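Local coordinates for CHAD domain protein (Streptomyces chartreusis, PDB 6RN5) that probably binds polyphosphate through the basic surface of its all-helical CHAD domain and also binds copper ions, at residues Ser65-Gln77 against Leu284-Gly296. Residues are numbered along the deposited sequence; the frame is centred on the assembly and turned at random.
Sequences SARRISATLHTFQ and LRLHRYAREAVSG. With SO4 (sulfate ion), chain G; SO4 (sulfate ion), chain F; SO4 (sulfate ion), chain I.
In the CHAD domain, helix segments 65-75 and 284-295 cross almost perpendicularly (-87°) beside a basic surface carrying bound sulfates; R68 and Y289 meet next to the closest approach, which is at A71 and L286. CG of R68 sits over the centre of the Y289 ring, 3.8 Å from its centroid, in a CH-pi contact. The R68 chain then runs extended from CG to NE, bringing the guanidinium over Y289 CE1 with its plane turned 41° from the ring, and on to E292. There it forms a side-on salt bridge, NE to OE1 (2.9 Å) and NH2 to OE2 (2.9 Å), tilted from the carboxylate plane; Y27 of helix 21-42 also hydrogen-bonds OE1. R68 grips one sulfate too, NH1 to O1 (2.9 Å) and NH2 to O2 (3.0 Å); R67 NH1 shares O1, while Y289 OH donates to O4 (2.7 Å). R67 NE in turn donates to Y289 OH (3.2 Å), and the R67 guanidinium lies nearly parallel to that of R285 (11°) in an offset stack, R67 CD over the R285 face. Away from the anions, A71 CB abuts the Y289 ring edge and L286 CD2, while F76 CE2 packs on A293 CB (3.6 Å). A leucine in place of R68 would probably cost the sulfate two N-H donors and leave E292 its Y27 bond but no salt bridge here. The sulfates probably come from the crystallisation liquor, but arginines spread around them are consistent with a surface receiving polyphosphate.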
ATOM      1  N   SER A  65      36.614  -6.264  -0.404  1.00 30.67           N
ATOM      2  CA  SER A  65      37.817  -6.329   0.396  1.00 30.17           C
ATOM      3  C   SER A  65      38.097  -4.998   1.092  1.00 30.39           C
ATOM      4  O   SER A  65      38.474  -4.984   2.241  1.00 32.03           O
ATOM      5  CB  SER A  65      39.011  -6.791  -0.442  1.00 30.67           C
ATOM      6  OG  SER A  65      39.236  -5.925  -1.552  1.00 34.04           O
ATOM      7  N   ALA A  66      37.925  -3.890   0.383  1.00 30.58           N
ATOM      8  CA  ALA A  66      38.063  -2.572   0.979  1.00 32.41           C
ATOM      9  C   ALA A  66      37.184  -2.425   2.199  1.00 32.40           C
ATOM     10  O   ALA A  66      37.624  -1.931   3.225  1.00 33.38           O
ATOM     11  CB  ALA A  66      37.731  -1.491  -0.018  1.00 29.46           C
ATOM     12  N   ARG A  67      35.940  -2.850   2.066  1.00 33.23           N
ATOM     13  CA  ARG A  67      34.984  -2.753   3.156  1.00 34.97           C
ATOM     14  C   ARG A  67      35.405  -3.618   4.344  1.00 33.66           C
ATOM     15  O   ARG A  67      35.175  -3.278   5.507  1.00 30.51           O
ATOM     16  CB  ARG A  67      33.627  -3.308   2.716  1.00 37.81           C
ATOM     17  CG  ARG A  67      32.810  -2.420   1.839  1.00 42.55           C
ATOM     18  CD  ARG A  67      31.368  -2.908   1.893  1.00 42.09           C
ATOM     19  NE  ARG A  67      31.158  -4.310   1.502  1.00 41.00           N
ATOM     20  CZ  ARG A  67      30.551  -4.675   0.366  1.00 44.62           C
ATOM     21  NH1 ARG A  67      30.338  -5.939   0.086  1.00 40.73           N
ATOM     22  NH2 ARG A  67      30.149  -3.756  -0.515  1.00 47.27           N
ATOM     23  N   ARG A  68      35.931  -4.802   4.052  1.00 30.75           N
ATOM     24  CA  ARG A  68      36.432  -5.619   5.162  1.00 32.49           C
ATOM     25  C   ARG A  68      37.624  -5.015   5.891  1.00 31.76           C
ATOM     26  O   ARG A  68      37.764  -5.204   7.088  1.00 32.78           O
ATOM     27  CB  ARG A  68      36.773  -7.029   4.729  1.00 28.41           C
ATOM     28  CG  ARG A  68      35.554  -7.844   4.469  1.00 30.69           C
ATOM     29  CD  ARG A  68      35.839  -9.070   3.589  1.00 31.44           C
ATOM     30  NE  ARG A  68      34.734  -9.985   3.728  1.00 30.73           N
ATOM     31  CZ  ARG A  68      33.588  -9.895   3.075  1.00 34.48           C
ATOM     32  NH1 ARG A  68      33.371  -8.932   2.201  1.00 37.26           N
ATOM     33  NH2 ARG A  68      32.641 -10.798   3.288  1.00 36.44           N
ATOM     34  N   ILE A  69      38.517  -4.367   5.163  1.00 29.36           N
ATOM     35  CA  ILE A  69      39.697  -3.813   5.782  1.00 29.96           C
ATOM     36  C   ILE A  69      39.256  -2.623   6.652  1.00 32.69           C
ATOM     37  O   ILE A  69      39.666  -2.482   7.815  1.00 30.51           O
ATOM     38  CB  ILE A  69      40.686  -3.396   4.700  1.00 28.81           C
ATOM     39  CG1 ILE A  69      41.209  -4.639   3.988  1.00 29.86           C
ATOM     40  CG2 ILE A  69      41.830  -2.626   5.282  1.00 28.35           C
ATOM     41  CD1 ILE A  69      42.068  -4.342   2.761  1.00 31.91           C
ATOM     42  N   SER A  70      38.366  -1.815   6.091  1.00 30.68           N
ATOM     43  CA  SER A  70      37.898  -0.643   6.750  1.00 35.44           C
ATOM     44  C   SER A  70      37.170  -1.038   8.046  1.00 33.83           C
ATOM     45  O   SER A  70      37.400  -0.446   9.114  1.00 28.87           O
ATOM     46  CB  SER A  70      37.023   0.168   5.782  1.00 36.06           C
ATOM     47  OG  SER A  70      36.818   1.444   6.305  1.00 46.47           O
ATOM     48  N   ALA A  71      36.345  -2.072   7.969  1.00 32.24           N
ATOM     49  CA  ALA A  71      35.661  -2.591   9.156  1.00 32.19           C
ATOM     50  C   ALA A  71      36.629  -3.071  10.234  1.00 30.84           C
ATOM     51  O   ALA A  71      36.469  -2.787  11.428  1.00 32.96           O
ATOM     52  CB  ALA A  71      34.716  -3.733   8.779  1.00 30.41           C
ATOM     53  N   THR A  72      37.618  -3.822   9.802  1.00 30.46           N
ATOM     54  CA  THR A  72      38.595  -4.418  10.690  1.00 31.05           C
ATOM     55  C   THR A  72      39.364  -3.330  11.441  1.00 30.75           C
ATOM     56  O   THR A  72      39.599  -3.446  12.644  1.00 31.54           O
ATOM     57  CB  THR A  72      39.527  -5.302   9.888  1.00 31.71           C
ATOM     58  OG1 THR A  72      38.752  -6.355   9.303  1.00 31.91           O
ATOM     59  CG2 THR A  72      40.579  -5.931  10.755  1.00 35.53           C
ATOM     60  N   LEU A  73      39.720  -2.273  10.727  1.00 31.29           N
ATOM     61  CA  LEU A  73      40.449  -1.158  11.307  1.00 35.70           C
ATOM     62  C   LEU A  73      39.568  -0.391  12.297  1.00 36.44           C
ATOM     63  O   LEU A  73      40.065   0.392  13.051  1.00 39.29           O
ATOM     64  CB  LEU A  73      40.996  -0.235  10.212  1.00 35.34           C
ATOM     65  CG  LEU A  73      42.424  -0.578   9.739  1.00 35.02           C
ATOM     66  CD1 LEU A  73      42.613  -2.027   9.370  1.00 33.80           C
ATOM     67  CD2 LEU A  73      42.812   0.287   8.558  1.00 37.53           C
ATOM     68  N   HIS A  74      38.260  -0.607  12.268  1.00 34.26           N
ATOM     69  CA  HIS A  74      37.360   0.065  13.188  1.00 34.65           C
ATOM     70  C   HIS A  74      37.263  -0.806  14.416  1.00 33.91           C
ATOM     71  O   HIS A  74      37.612  -0.370  15.488  1.00 33.94           O
ATOM     72  CB  HIS A  74      35.962   0.270  12.552  1.00 34.30           C
ATOM     73  CG  HIS A  74      35.015   1.022  13.418  1.00 35.13           C
ATOM     74  ND1 HIS A  74      34.072   0.408  14.206  1.00 37.03           N
ATOM     75  CD2 HIS A  74      34.890   2.348  13.646  1.00 42.44           C
ATOM     76  CE1 HIS A  74      33.388   1.320  14.863  1.00 37.68           C
ATOM     77  NE2 HIS A  74      33.859   2.508  14.539  1.00 39.70           N
ATOM     78  N   THR A  75      36.764  -2.032  14.231  1.00 33.85           N
ATOM     79  CA  THR A  75      36.476  -2.977  15.321  1.00 34.00           C
ATOM     80  C   THR A  75      37.711  -3.253  16.185  1.00 34.85           C
ATOM     81  O   THR A  75      37.593  -3.424  17.416  1.00 31.81           O
ATOM     82  CB  THR A  75      35.930  -4.307  14.744  1.00 33.19           C
ATOM     83  OG1 THR A  75      34.742  -4.048  13.996  1.00 31.56           O
ATOM     84  CG2 THR A  75      35.611  -5.292  15.835  1.00 33.77           C
ATOM     85  N   PHE A  76      38.877  -3.339  15.526  1.00 32.91           N
ATOM     86  CA  PHE A  76      40.121  -3.811  16.151  1.00 32.55           C
ATOM     87  C   PHE A  76      41.152  -2.712  16.169  1.00 30.92           C
ATOM     88  O   PHE A  76      42.359  -2.960  16.228  1.00 31.35           O
ATOM     89  CB  PHE A  76      40.677  -5.058  15.423  1.00 33.94           C
ATOM     90  CG  PHE A  76      39.701  -6.221  15.347  1.00 33.38           C
ATOM     91  CD1 PHE A  76      39.571  -7.126  16.406  1.00 36.85           C
ATOM     92  CD2 PHE A  76      38.929  -6.437  14.200  1.00 36.51           C
ATOM     93  CE1 PHE A  76      38.680  -8.212  16.310  1.00 38.10           C
ATOM     94  CE2 PHE A  76      38.033  -7.514  14.111  1.00 34.23           C
ATOM     95  CZ  PHE A  76      37.902  -8.391  15.160  1.00 33.67           C
ATOM     96  N   GLN A  77      40.652  -1.486  16.172  1.00 34.80           N
ATOM     97  CA  GLN A  77      41.490  -0.317  16.143  1.00 40.98           C
ATOM     98  C   GLN A  77      42.430  -0.311  17.320  1.00 38.35           C
ATOM     99  O   GLN A  77      43.544   0.136  17.179  1.00 38.69           O
ATOM    100  CB  GLN A  77      40.684   0.986  16.179  1.00 45.47           C
ATOM    101  CG  GLN A  77      41.577   2.201  15.927  1.00 49.86           C
ATOM    102  CD  GLN A  77      40.817   3.463  15.569  1.00 56.27           C
ATOM    103  OE1 GLN A  77      40.807   4.402  16.350  1.00 55.46           O
ATOM    104  NE2 GLN A  77      40.172   3.492  14.375  1.00 63.84           N
ATOM    105  N   LEU A 284      25.557  -4.367  11.712  1.00 26.49           N
ATOM    106  CA  LEU A 284      25.446  -5.802  11.451  1.00 30.80           C
ATOM    107  C   LEU A 284      26.602  -6.256  10.569  1.00 30.10           C
ATOM    108  O   LEU A 284      27.235  -7.278  10.803  1.00 31.42           O
ATOM    109  CB  LEU A 284      24.079  -6.137  10.865  1.00 31.41           C
ATOM    110  CG  LEU A 284      23.992  -7.564  10.315  1.00 36.91           C
ATOM    111  CD1 LEU A 284      24.254  -8.555  11.413  1.00 44.44           C
ATOM    112  CD2 LEU A 284      22.611  -7.792   9.740  1.00 42.54           C
ATOM    113  N   ARG A 285      26.917  -5.440   9.588  1.00 31.21           N
ATOM    114  CA  ARG A 285      28.051  -5.719   8.732  1.00 34.42           C
ATOM    115  C   ARG A 285      29.389  -5.719   9.468  1.00 32.82           C
ATOM    116  O   ARG A 285      30.221  -6.617   9.267  1.00 28.67           O
ATOM    117  CB  ARG A 285      28.067  -4.771   7.547  1.00 37.96           C
ATOM    118  CG  ARG A 285      28.675  -5.489   6.364  1.00 46.02           C
ATOM    119  CD  ARG A 285      28.420  -4.815   5.060  1.00 50.06           C
ATOM    120  NE  ARG A 285      28.857  -3.428   5.079  1.00 53.41           N
ATOM    121  CZ  ARG A 285      28.609  -2.567   4.086  1.00 55.33           C
ATOM    122  NH1 ARG A 285      27.980  -2.982   2.988  1.00 47.97           N
ATOM    123  NH2 ARG A 285      29.003  -1.301   4.182  1.00 54.03           N
ATOM    124  N   LEU A 286      29.567  -4.745  10.375  1.00 32.33           N
ATOM    125  CA  LEU A 286      30.738  -4.703  11.241  1.00 30.20           C
ATOM    126  C   LEU A 286      30.879  -5.994  12.011  1.00 29.28           C
ATOM    127  O   LEU A 286      31.978  -6.527  12.118  1.00 30.90           O
ATOM    128  CB  LEU A 286      30.681  -3.481  12.185  1.00 30.89           C
ATOM    129  CG  LEU A 286      30.922  -2.159  11.428  1.00 33.21           C
ATOM    130  CD1 LEU A 286      30.689  -0.870  12.269  1.00 34.62           C
ATOM    131  CD2 LEU A 286      32.341  -2.161  10.908  1.00 37.20           C
ATOM    132  N   HIS A 287      29.761  -6.481  12.543  1.00 30.27           N
ATOM    133  CA  HIS A 287      29.719  -7.726  13.322  1.00 35.71           C
ATOM    134  C   HIS A 287      30.067  -8.936  12.417  1.00 32.34           C
ATOM    135  O   HIS A 287      30.816  -9.779  12.781  1.00 30.21           O
ATOM    136  CB  HIS A 287      28.307  -7.866  13.987  1.00 35.14           C
ATOM    137  CG  HIS A 287      28.043  -9.196  14.611  1.00 35.84           C
ATOM    138  ND1 HIS A 287      28.830  -9.725  15.616  1.00 38.65           N
ATOM    139  CD2 HIS A 287      27.049 -10.095  14.400  1.00 38.07           C
ATOM    140  CE1 HIS A 287      28.334 -10.892  15.988  1.00 36.74           C
ATOM    141  NE2 HIS A 287      27.251 -11.139  15.268  1.00 39.59           N
ATOM    142  N   ARG A 288      29.587  -8.952  11.194  1.00 36.14           N
ATOM    143  CA  ARG A 288      29.853 -10.102  10.327  1.00 36.16           C
ATOM    144  C   ARG A 288      31.321 -10.221  10.042  1.00 33.06           C
ATOM    145  O   ARG A 288      31.885 -11.294  10.146  1.00 32.45           O
ATOM    146  CB  ARG A 288      29.044  -9.997   9.034  1.00 41.19           C
ATOM    147  CG  ARG A 288      27.617 -10.572   9.176  1.00 46.84           C
ATOM    148  CD  ARG A 288      27.287 -11.357   7.882  1.00 50.73           C
ATOM    149  NE  ARG A 288      27.311 -10.383   6.821  1.00 48.05           N
ATOM    150  CZ  ARG A 288      28.074 -10.338   5.738  1.00 47.74           C
ATOM    151  NH1 ARG A 288      28.889 -11.312   5.374  1.00 51.44           N
ATOM    152  NH2 ARG A 288      27.926  -9.280   4.954  1.00 45.10           N
ATOM    153  N   TYR A 289      31.947  -9.086   9.795  1.00 31.36           N
ATOM    154  CA  TYR A 289      33.340  -9.048   9.393  1.00 31.97           C
ATOM    155  C   TYR A 289      34.265  -9.266  10.549  1.00 31.59           C
ATOM    156  O   TYR A 289      35.379  -9.710  10.345  1.00 29.62           O
ATOM    157  CB  TYR A 289      33.672  -7.709   8.724  1.00 33.22           C
ATOM    158  CG  TYR A 289      32.931  -7.424   7.442  1.00 34.31           C
ATOM    159  CD1 TYR A 289      32.348  -8.446   6.689  1.00 34.90           C
ATOM    160  CD2 TYR A 289      32.874  -6.128   6.939  1.00 33.60           C
ATOM    161  CE1 TYR A 289      31.721  -8.171   5.487  1.00 35.56           C
ATOM    162  CE2 TYR A 289      32.244  -5.851   5.755  1.00 33.55           C
ATOM    163  CZ  TYR A 289      31.664  -6.864   5.021  1.00 35.89           C
ATOM    164  OH  TYR A 289      30.997  -6.564   3.815  1.00 37.23           O
ATOM    165  N   ALA A 290      33.802  -8.942  11.755  1.00 32.58           N
ATOM    166  CA  ALA A 290      34.532  -9.256  12.978  1.00 30.58           C
ATOM    167  C   ALA A 290      34.550 -10.769  13.225  1.00 32.20           C
ATOM    168  O   ALA A 290      35.604 -11.336  13.570  1.00 30.27           O
ATOM    169  CB  ALA A 290      33.918  -8.502  14.181  1.00 29.69           C
ATOM    170  N   ARG A 291      33.390 -11.413  13.106  1.00 34.25           N
ATOM    171  CA  ARG A 291      33.331 -12.876  13.119  1.00 38.28           C
ATOM    172  C   ARG A 291      34.328 -13.463  12.109  1.00 37.80           C
ATOM    173  O   ARG A 291      35.020 -14.411  12.432  1.00 37.29           O
ATOM    174  CB  ARG A 291      31.911 -13.392  12.827  1.00 40.45           C
ATOM    175  CG  ARG A 291      30.970 -13.203  14.016  1.00 49.53           C
ATOM    176  CD  ARG A 291      29.508 -13.568  13.719  1.00 55.46           C
ATOM    177  NE  ARG A 291      29.216 -15.012  13.787  1.00 62.45           N
ATOM    178  CZ  ARG A 291      28.939 -15.806  12.743  1.00 65.87           C
ATOM    179  NH1 ARG A 291      28.887 -15.349  11.484  1.00 69.79           N
ATOM    180  NH2 ARG A 291      28.701 -17.086  12.957  1.00 68.42           N
ATOM    181  N   GLU A 292      34.393 -12.910  10.889  1.00 36.90           N
ATOM    182  CA  GLU A 292      35.402 -13.351   9.894  1.00 36.51           C
ATOM    183  C   GLU A 292      36.844 -13.182  10.426  1.00 35.63           C
ATOM    184  O   GLU A 292      37.662 -14.084  10.321  1.00 34.70           O
ATOM    185  CB  GLU A 292      35.272 -12.556   8.593  1.00 37.00           C
ATOM    186  CG  GLU A 292      34.019 -12.852   7.783  1.00 36.93           C
ATOM    187  CD  GLU A 292      34.128 -12.366   6.357  1.00 36.35           C
ATOM    188  OE1 GLU A 292      35.210 -11.878   5.931  1.00 37.89           O
ATOM    189  OE2 GLU A 292      33.124 -12.491   5.629  1.00 38.09           O
ATOM    190  N   ALA A 293      37.165 -12.010  10.962  1.00 32.65           N
ATOM    191  CA  ALA A 293      38.517 -11.734  11.430  1.00 34.76           C
ATOM    192  C   ALA A 293      39.011 -12.703  12.518  1.00 36.96           C
ATOM    193  O   ALA A 293      40.202 -13.095  12.579  1.00 35.61           O
ATOM    194  CB  ALA A 293      38.577 -10.286  11.937  1.00 36.09           C
ATOM    195  N   VAL A 294      38.063 -13.059  13.382  1.00 39.13           N
ATOM    196  CA  VAL A 294      38.250 -13.914  14.544  1.00 41.67           C
ATOM    197  C   VAL A 294      38.463 -15.347  14.116  1.00 45.37           C
ATOM    198  O   VAL A 294      39.199 -16.062  14.750  1.00 41.81           O
ATOM    199  CB  VAL A 294      37.026 -13.794  15.486  1.00 42.15           C
ATOM    200  CG1 VAL A 294      36.845 -15.005  16.350  1.00 46.37           C
ATOM    201  CG2 VAL A 294      37.195 -12.537  16.343  1.00 44.62           C
ATOM    202  N   SER A 295      37.800 -15.747  13.051  1.00 48.53           N
ATOM    203  CA  SER A 295      38.047 -17.018  12.409  1.00 54.75           C
ATOM    204  C   SER A 295      39.411 -17.012  11.674  1.00 57.24           C
ATOM    205  O   SER A 295      40.070 -18.034  11.557  1.00 59.04           O
ATOM    206  CB  SER A 295      36.909 -17.271  11.429  1.00 54.93           C
ATOM    207  OG  SER A 295      37.181 -18.422  10.682  1.00 69.48           O
ATOM    208  N   GLY A 296      39.804 -15.840  11.168  1.00 63.79           N
ATOM    209  CA  GLY A 296      41.108 -15.611  10.532  1.00 63.80           C
ATOM    210  C   GLY A 296      41.135 -15.814   9.014  1.00 69.91           C
ATOM    211  O   GLY A 296      40.079 -16.000   8.376  1.00 67.05           O
TER
HETATM  212  S   SO4 G 406      29.495  -9.191   1.865  1.00 43.77           S
HETATM  213  O1  SO4 G 406      30.642  -8.541   1.262  1.00 40.56           O
HETATM  214  O2  SO4 G 406      29.882 -10.601   2.112  1.00 41.89           O
HETATM  215  O3  SO4 G 406      28.330  -9.156   0.976  1.00 47.64           O
HETATM  216  O4  SO4 G 406      29.139  -8.432   3.090  1.00 51.23           O
HETATM  217  S   SO4 F 405      27.422  -0.210   0.563  1.00 75.10           S
HETATM  218  O1  SO4 F 405      28.916  -0.240   0.584  1.00 79.86           O
HETATM  219  O2  SO4 F 405      26.917  -1.544   0.216  1.00 73.23           O
HETATM  220  O3  SO4 F 405      26.841   0.209   1.900  1.00 71.84           O
HETATM  221  O4  SO4 F 405      27.040   0.705  -0.536  1.00 76.92           O
HETATM  222  S   SO4 I 408      28.046  -5.293  -3.189  1.00 49.95           S
HETATM  223  O1  SO4 I 408      29.020  -4.195  -3.086  1.00 48.49           O
HETATM  224  O2  SO4 I 408      28.617  -6.515  -2.523  1.00 51.40           O
HETATM  225  O3  SO4 I 408      27.828  -5.663  -4.587  1.00 46.68           O
HETATM  226  O4  SO4 I 408      26.810  -4.931  -2.524  1.00 43.98           O
HETATM  227  O   HOH W   1      34.475  -5.558  11.864  1.00 27.98           O
HETATM  228  O   HOH W   2      36.547  -7.245  10.997  1.00 27.93           O